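Local coordinates for PixA inclusion body protein (Burkholderia cenocepacia, PDB 4LZK) that is of unknown function, a PixA-family inclusion body protein whose sequence family is grouped with the copper oxidase clan, at residues G70-K75 with W180-A185; Q103-A108 with Y157-F162. All coordinates share one frame; numbering follows the deposited sequence.

Contact 1 of 2, residues G70-K75 with W180-A185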
ATOM      1  N   GLY C  70       9.004   4.936   5.984  1.00 14.78           N
ATOM      2  CA  GLY C  70       9.875   5.727   6.812  1.00 15.08           C
ATOM      3  C   GLY C  70       9.793   7.237   6.526  1.00 16.13           C
ATOM      4  O   GLY C  70      10.218   8.101   7.319  1.00 17.68           O
ATOM      5  N   ASN C  71       9.236   7.552   5.355  1.00 16.82           N
ATOM      6  CA  ASN C  71       8.954   8.896   4.939  1.00 20.65           C
ATOM      7  C   ASN C  71       7.649   9.531   5.487  1.00 20.39           C
ATOM      8  O   ASN C  71       7.458  10.781   5.428  1.00 20.72           O
ATOM      9  CB  ASN C  71       8.909   8.880   3.393  1.00 27.70           C
ATOM     10  CG  ASN C  71       8.865  10.229   2.814  1.00 36.11           C
ATOM     11  OD1 ASN C  71       9.898  10.909   2.710  1.00 43.12           O
ATOM     12  ND2 ASN C  71       7.647  10.650   2.414  1.00 46.37           N
ATOM     13  N   LEU C  72       6.802   8.701   6.045  1.00 18.50           N
ATOM     14  CA  LEU C  72       5.499   9.023   6.607  1.00 17.87           C
ATOM     15  C   LEU C  72       4.489   9.670   5.652  1.00 16.31           C
ATOM     16  O   LEU C  72       3.381   9.144   5.500  1.00 15.44           O
ATOM     17  CB  LEU C  72       5.580   9.755   7.950  1.00 20.02           C
ATOM     18  CG  LEU C  72       4.246   9.721   8.753  1.00 18.45           C
ATOM     19  CD1 LEU C  72       3.639   8.358   8.963  1.00 18.90           C
ATOM     20  CD2 LEU C  72       4.355  10.452  10.080  1.00 19.37           C
ATOM     21  N   GLY C  73       4.843  10.780   5.008  1.00 15.86           N
ATOM     22  CA  GLY C  73       3.856  11.454   4.119  1.00 16.71           C
ATOM     23  C   GLY C  73       2.679  11.947   4.940  1.00 15.62           C
ATOM     24  O   GLY C  73       1.494  11.780   4.571  1.00 14.04           O
ATOM     25  N   LEU C  74       2.955  12.542   6.099  1.00 14.09           N
ATOM     26  CA  LEU C  74       1.899  12.914   7.040  1.00 14.76           C
ATOM     27  C   LEU C  74       1.138  14.117   6.497  1.00 15.19           C
ATOM     28  O   LEU C  74       1.729  15.060   5.972  1.00 15.63           O
ATOM     29  CB  LEU C  74       2.507  13.308   8.371  1.00 16.08           C
ATOM     30  CG  LEU C  74       1.595  13.636   9.505  1.00 17.63           C
ATOM     31  CD1 LEU C  74       0.716  12.484   9.990  1.00 18.29           C
ATOM     32  CD2 LEU C  74       2.419  14.218  10.682  1.00 18.03           C
ATOM     33  N   LYS C  75      -0.164  14.066   6.600  1.00 15.60           N
ATOM     34  CA  LYS C  75      -0.978  15.233   6.224  1.00 19.78           C
ATOM     35  C   LYS C  75      -1.874  15.526   7.346  1.00 18.46           C
ATOM     36  O   LYS C  75      -2.608  14.666   7.769  1.00 21.62           O
ATOM     37  CB  LYS C  75      -1.801  14.971   4.991  1.00 24.18           C
ATOM     38  CG  LYS C  75      -0.958  14.880   3.759  1.00 27.64           C
ATOM     39  CD  LYS C  75      -1.667  14.093   2.730  1.00 35.93           C
ATOM     40  CE  LYS C  75      -1.244  14.451   1.327  1.00 41.25           C
ATOM     41  NZ  LYS C  75      -2.137  15.559   0.847  1.00 46.53           N
ATOM     42  N   TRP C 180      17.439  10.759   9.310  1.00 11.96           N
ATOM     43  CA  TRP C 180      16.628  10.473   8.137  1.00 12.46           C
ATOM     44  C   TRP C 180      15.689  11.658   7.895  1.00 14.17           C
ATOM     45  O   TRP C 180      15.483  12.525   8.800  1.00 11.88           O
ATOM     46  CB  TRP C 180      15.820   9.236   8.309  1.00 13.26           C
ATOM     47  CG  TRP C 180      14.526   9.361   9.107  1.00 13.42           C
ATOM     48  CD1 TRP C 180      13.283   9.582   8.580  1.00 13.35           C
ATOM     49  CD2 TRP C 180      14.336   9.248  10.514  1.00 13.78           C
ATOM     50  NE1 TRP C 180      12.367   9.591   9.538  1.00 15.76           N
ATOM     51  CE2 TRP C 180      12.953   9.458  10.764  1.00 13.46           C
ATOM     52  CE3 TRP C 180      15.175   9.009  11.594  1.00 14.02           C
ATOM     53  CZ2 TRP C 180      12.396   9.412  12.054  1.00 14.67           C
ATOM     54  CZ3 TRP C 180      14.632   8.973  12.866  1.00 13.51           C
ATOM     55  CH2 TRP C 180      13.258   9.182  13.100  1.00 14.38           C
ATOM     56  N   VAL C 181      15.141  11.734   6.695  1.00 12.83           N
ATOM     57  CA  VAL C 181      14.263  12.802   6.357  1.00 12.56           C
ATOM     58  C   VAL C 181      12.918  12.229   6.099  1.00 12.83           C
ATOM     59  O   VAL C 181      12.797  11.181   5.427  1.00 11.40           O
ATOM     60  CB  VAL C 181      14.788  13.519   5.112  1.00 13.87           C
ATOM     61  CG1 VAL C 181      13.880  14.597   4.624  1.00 12.71           C
ATOM     62  CG2 VAL C 181      16.182  14.051   5.370  1.00 14.73           C
ATOM     63  N   TRP C 182      11.884  12.901   6.594  1.00 12.28           N
ATOM     64  CA  TRP C 182      10.527  12.511   6.383  1.00 11.31           C
ATOM     65  C   TRP C 182       9.741  13.718   5.933  1.00 13.10           C
ATOM     66  O   TRP C 182      10.251  14.836   5.987  1.00 13.17           O
ATOM     67  CB  TRP C 182       9.969  11.854   7.643  1.00 11.85           C
ATOM     68  CG  TRP C 182      10.071  12.559   8.925  1.00 12.55           C
ATOM     69  CD1 TRP C 182      11.153  12.680   9.720  1.00 13.28           C
ATOM     70  CD2 TRP C 182       8.974  13.184   9.643  1.00 14.90           C
ATOM     71  NE1 TRP C 182      10.846  13.406  10.866  1.00 14.57           N
ATOM     72  CE2 TRP C 182       9.516  13.701  10.868  1.00 14.99           C
ATOM     73  CE3 TRP C 182       7.616  13.367   9.368  1.00 16.01           C
ATOM     74  CZ2 TRP C 182       8.767  14.393  11.770  1.00 16.00           C
ATOM     75  CZ3 TRP C 182       6.851  14.050  10.267  1.00 18.61           C
ATOM     76  CH2 TRP C 182       7.428  14.574  11.478  1.00 17.36           C
ATOM     77  N   GLN C 183       8.508  13.525   5.528  1.00 14.38           N
ATOM     78  CA  GLN C 183       7.735  14.570   4.856  1.00 17.02           C
ATOM     79  C   GLN C 183       6.345  14.711   5.486  1.00 16.75           C
ATOM     80  O   GLN C 183       5.700  13.727   5.893  1.00 15.69           O
ATOM     81  CB  GLN C 183       7.560  14.241   3.331  1.00 18.76           C
ATOM     82  CG  GLN C 183       8.842  13.853   2.652  1.00 21.83           C
ATOM     83  CD  GLN C 183       8.662  13.329   1.217  1.00 23.86           C
ATOM     84  OE1 GLN C 183       7.747  12.573   0.937  1.00 25.01           O
ATOM     85  NE2 GLN C 183       9.561  13.737   0.325  1.00 23.36           N
ATOM     86  N   ALA C 184       5.904  15.956   5.602  1.00 16.24           N
ATOM     87  CA  ALA C 184       4.643  16.253   6.210  1.00 14.52           C
ATOM     88  C   ALA C 184       4.057  17.535   5.525  1.00 16.58           C
ATOM     89  O   ALA C 184       4.792  18.273   4.849  1.00 17.99           O
ATOM     90  CB  ALA C 184       4.840  16.461   7.676  1.00 16.69           C
ATOM     91  N   ALA C 185       2.744  17.727   5.642  1.00 15.00           N
ATOM     92  CA  ALA C 185       2.012  18.848   5.104  1.00 16.34           C
ATOM     93  C   ALA C 185       0.839  19.146   6.026  1.00 16.43           C
ATOM     94  O   ALA C 185       0.280  18.277   6.681  1.00 15.70           O
ATOM     95  CB  ALA C 185       1.462  18.553   3.721  1.00 16.63           C
TER
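Two backbone N-H groups grip the carbonyl oxygen of Asn71. Gln183 N reaches Asn71 O across the contact at 2.9 Å with an N-H...O angle of 162°, and Gly73 N reaches it from its own chain, closing a classic gamma turn around Leu72, whose phi is positive. The turn lies between the Asn71 bond and the parallel pairing that starts at Leu74. There Leu74 N donates to Gln183 O at 3.0 Å, and Ala185 N donates to Leu74 O at 2.9 Å, so Leu74 bonds to the residues flanking Ala184.

The side chains of Asn71 and Gln183 cross with their amide planes 78° apart. CG of Asn71 lies anti to its backbone N (chi1 -170°), which brings the Asn71 amide edge-on, with OD1 over the face of the Gln183 amide at CD. The modelled Asn71 ND2 to Gln183 OE1 separation of 2.4 Å is too short to be taken literally, and details of this arrangement are doubtful; Gln183 OE1 also has a partner in Ser64 OG of the second subunit.

On the face carrying Leu74 and Ala184 the chemistry is apolar. Leu74 CB lies 4.0 Å from Ala184 CB. Leu74 CD2 meets the Trp182 ring at its edge, 4.5 Å from Trp182 CZ3. Trp182 CB lies against Asn71 O at 3.5 Å, while Trp182 NE1 is bonded to Thr160 OG1. Ile22 beside Leu74 and Met55 beside Trp182 belong to the other sheet. The arrangement is a parallel strand pair entered through a turn, in a two-sheet beta fold consistent with the cupredoxin-like architecture of the clan.

Contact 2 of 2, residues Q103-A108 with Y157-F162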
ATOM      1  N   GLN C 103      14.674  18.890  13.015  1.00 16.74           N
ATOM      2  CA  GLN C 103      14.799  20.175  12.337  1.00 16.67           C
ATOM      3  C   GLN C 103      14.227  20.219  10.966  1.00 18.56           C
ATOM      4  O   GLN C 103      13.986  19.170  10.313  1.00 16.09           O
ATOM      5  CB  GLN C 103      16.250  20.592  12.279  1.00 18.11           C
ATOM      6  CG  GLN C 103      17.154  19.873  11.353  1.00 20.12           C
ATOM      7  CD  GLN C 103      18.597  20.143  11.738  1.00 28.72           C
ATOM      8  OE1 GLN C 103      19.091  19.539  12.677  1.00 32.28           O
ATOM      9  NE2 GLN C 103      19.268  21.040  11.010  1.00 30.36           N
ATOM     10  N   GLN C 104      13.965  21.432  10.482  1.00 18.15           N
ATOM     11  CA  GLN C 104      13.546  21.611   9.133  1.00 17.99           C
ATOM     12  C   GLN C 104      14.632  21.248   8.185  1.00 17.91           C
ATOM     13  O   GLN C 104      15.749  21.675   8.318  1.00 21.04           O
ATOM     14  CB  GLN C 104      13.175  23.080   8.887  1.00 21.04           C
ATOM     15  CG  GLN C 104      12.749  23.430   7.450  1.00 20.06           C
ATOM     16  CD  GLN C 104      12.165  24.802   7.410  1.00 26.80           C
ATOM     17  OE1 GLN C 104      12.432  25.636   8.308  1.00 29.44           O
ATOM     18  NE2 GLN C 104      11.370  25.084   6.393  1.00 31.65           N
ATOM     19  N   TYR C 105      14.297  20.482   7.162  1.00 17.57           N
ATOM     20  CA  TYR C 105      15.236  20.115   6.117  1.00 16.82           C
ATOM     21  C   TYR C 105      14.920  20.894   4.815  1.00 16.70           C
ATOM     22  O   TYR C 105      15.814  21.311   4.134  1.00 20.28           O
ATOM     23  CB  TYR C 105      15.151  18.597   5.919  1.00 16.87           C
ATOM     24  CG  TYR C 105      16.143  18.014   4.949  1.00 16.99           C
ATOM     25  CD1 TYR C 105      17.468  17.773   5.322  1.00 17.54           C
ATOM     26  CD2 TYR C 105      15.771  17.668   3.651  1.00 19.71           C
ATOM     27  CE1 TYR C 105      18.391  17.242   4.403  1.00 16.44           C
ATOM     28  CE2 TYR C 105      16.686  17.093   2.771  1.00 18.79           C
ATOM     29  CZ  TYR C 105      17.993  16.902   3.156  1.00 18.33           C
ATOM     30  OH  TYR C 105      18.883  16.352   2.309  1.00 18.45           O
ATOM     31  N   SER C 106      13.650  20.979   4.419  1.00 17.22           N
ATOM     32  CA  SER C 106      13.249  21.628   3.143  1.00 18.77           C
ATOM     33  C   SER C 106      11.863  22.175   3.357  1.00 17.77           C
ATOM     34  O   SER C 106      11.153  21.739   4.202  1.00 18.42           O
ATOM     35  CB  SER C 106      13.021  20.618   1.961  1.00 17.78           C
ATOM     36  OG  SER C 106      14.167  19.829   1.663  1.00 22.14           O
ATOM     37  N   GLY C 107      11.457  23.104   2.511  1.00 19.07           N
ATOM     38  CA  GLY C 107      10.103  23.533   2.494  1.00 18.49           C
ATOM     39  C   GLY C 107       9.685  24.616   3.441  1.00 17.36           C
ATOM     40  O   GLY C 107      10.487  25.330   3.940  1.00 19.40           O
ATOM     41  N   ALA C 108       8.389  24.738   3.644  1.00 18.07           N
ATOM     42  CA  ALA C 108       7.832  25.753   4.552  1.00 19.77           C
ATOM     43  C   ALA C 108       8.074  25.317   6.018  1.00 21.00           C
ATOM     44  O   ALA C 108       8.187  24.109   6.300  1.00 17.91           O
ATOM     45  CB  ALA C 108       6.321  25.901   4.297  1.00 18.46           C
ATOM     46  N   TYR C 157       9.730  19.111   4.752  1.00 13.07           N
ATOM     47  CA  TYR C 157      10.545  17.955   5.035  1.00 14.54           C
ATOM     48  C   TYR C 157      11.347  18.232   6.314  1.00 14.46           C
ATOM     49  O   TYR C 157      11.965  19.249   6.403  1.00 14.65           O
ATOM     50  CB  TYR C 157      11.457  17.567   3.861  1.00 15.79           C
ATOM     51  CG  TYR C 157      10.768  17.468   2.493  1.00 16.91           C
ATOM     52  CD1 TYR C 157       9.365  17.376   2.365  1.00 17.06           C
ATOM     53  CD2 TYR C 157      11.506  17.465   1.312  1.00 17.61           C
ATOM     54  CE1 TYR C 157       8.726  17.366   1.098  1.00 18.88           C
ATOM     55  CE2 TYR C 157      10.869  17.398   0.042  1.00 16.53           C
ATOM     56  CZ  TYR C 157       9.493  17.380  -0.070  1.00 19.82           C
ATOM     57  OH  TYR C 157       8.871  17.287  -1.338  1.00 20.85           O
ATOM     58  N   LEU C 158      11.321  17.285   7.256  1.00 13.21           N
ATOM     59  CA  LEU C 158      12.017  17.314   8.526  1.00 14.08           C
ATOM     60  C   LEU C 158      13.139  16.303   8.601  1.00 14.89           C
ATOM     61  O   LEU C 158      12.988  15.171   8.091  1.00 13.65           O
ATOM     62  CB  LEU C 158      10.999  16.939   9.581  1.00 15.70           C
ATOM     63  CG  LEU C 158       9.867  17.959   9.472  1.00 20.01           C
ATOM     64  CD1 LEU C 158       8.501  17.372   9.155  1.00 24.40           C
ATOM     65  CD2 LEU C 158       9.884  18.847  10.668  1.00 23.70           C
ATOM     66  N   ALA C 159      14.311  16.698   9.163  1.00 13.00           N
ATOM     67  CA  ALA C 159      15.333  15.783   9.475  1.00 12.97           C
ATOM     68  C   ALA C 159      15.284  15.395  10.931  1.00 13.95           C
ATOM     69  O   ALA C 159      15.282  16.297  11.778  1.00 15.97           O
ATOM     70  CB  ALA C 159      16.680  16.408   9.149  1.00 13.26           C
ATOM     71  N   THR C 160      15.298  14.114  11.242  1.00 12.58           N
ATOM     72  CA  THR C 160      15.311  13.649  12.644  1.00 12.73           C
ATOM     73  C   THR C 160      16.643  12.908  12.851  1.00 13.05           C
ATOM     74  O   THR C 160      16.924  11.923  12.131  1.00 11.34           O
ATOM     75  CB  THR C 160      14.155  12.727  12.917  1.00 14.17           C
ATOM     76  OG1 THR C 160      12.887  13.443  12.710  1.00 16.48           O
ATOM     77  CG2 THR C 160      14.248  12.186  14.325  1.00 15.50           C
ATOM     78  N   SER C 161      17.448  13.357  13.805  1.00 11.52           N
ATOM     79  CA  SER C 161      18.721  12.765  14.103  1.00 12.88           C
ATOM     80  C   SER C 161      18.624  11.919  15.396  1.00 13.88           C
ATOM     81  O   SER C 161      17.905  12.269  16.323  1.00 16.56           O
ATOM     82  CB  SER C 161      19.767  13.835  14.325  1.00 14.05           C
ATOM     83  OG  SER C 161      19.867  14.626  13.174  1.00 15.00           O
ATOM     84  N   PHE C 162      19.269  10.767  15.391  1.00 15.61           N
ATOM     85  CA  PHE C 162      19.198   9.845  16.494  1.00 13.59           C
ATOM     86  C   PHE C 162      20.529   9.186  16.739  1.00 14.10           C
ATOM     87  O   PHE C 162      21.377   9.055  15.868  1.00 15.77           O
ATOM     88  CB  PHE C 162      18.123   8.786  16.266  1.00 13.54           C
ATOM     89  CG  PHE C 162      18.435   7.772  15.175  1.00 12.33           C
ATOM     90  CD1 PHE C 162      18.073   8.009  13.833  1.00 12.57           C
ATOM     91  CD2 PHE C 162      18.978   6.527  15.474  1.00 11.51           C
ATOM     92  CE1 PHE C 162      18.313   7.083  12.873  1.00 12.32           C
ATOM     93  CE2 PHE C 162      19.228   5.609  14.467  1.00 11.06           C
ATOM     94  CZ  PHE C 162      18.880   5.877  13.190  1.00 12.22           C
TER
HETATM   95  O   HOH W   1      17.962  16.765  13.325  1.00 16.41           O
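Tyr105 and Ser106 both turn their N-H groups onto the carbonyl of Tyr157, at 2.7 Å from Tyr105 N and 3.1 Å from Ser106 N to Tyr157 O. This shared acceptor marks a classic beta bulge, and Tyr157 N returns a bond to Ser106 O at 3.0 Å. Packing is close here: Ser106 CB sits 3.6 Å from CD2 of the Tyr157 ring. A chi1 of -175° points the Tyr105 ring away from its own amide nitrogen. The ring presents its edge to Tyr157 CB, and a face lies against Val181, on the side to which Ala159 CB is also displaced, 4.1 Å from Tyr105 CD1.

The Gln103 end is a tight backbone pair: Ala159 N donates to Gln103 O at 2.7 Å, and Gln103 N returns a bond to Ala159 O. A water lies within hydrogen-bonding distance of Gln103 OE1, Ala159 O and Ser161 OG, while Gln103 NE2 reaches Ile11 O of the second subunit. The open side is at Gln104, which turns outward to solvent. Ser106 OG bonds to Asn77 and Lys15, and Tyr157 OH to Leu76 O, all of the second subunit. Backbone bonds thus join the two strands, while these two hydroxyls make hydrogen bonds to the second subunit.

In the fold
Contacts 1 and 2 lie on the same side of the chain's centre, in one mixed sheet, where strand 172-186 of contact 1 runs next to strand 154-167 of contact 2. The two are joined by a probable backbone hydrogen bond between Trp180 O and Thr160 N, and Val181 packs on Leu158. Both are largely buried, but contact 2 has the more open margin, with an exposed glutamine and a bound water. Contact 1 is parallel and turns an apolar face to the opposing sheet; contact 2 is antiparallel and bulged. Each also meets the second subunit, contact 2 through more polar bonds. Along the chain, contact 2 is nested within the loop closed by contact 1.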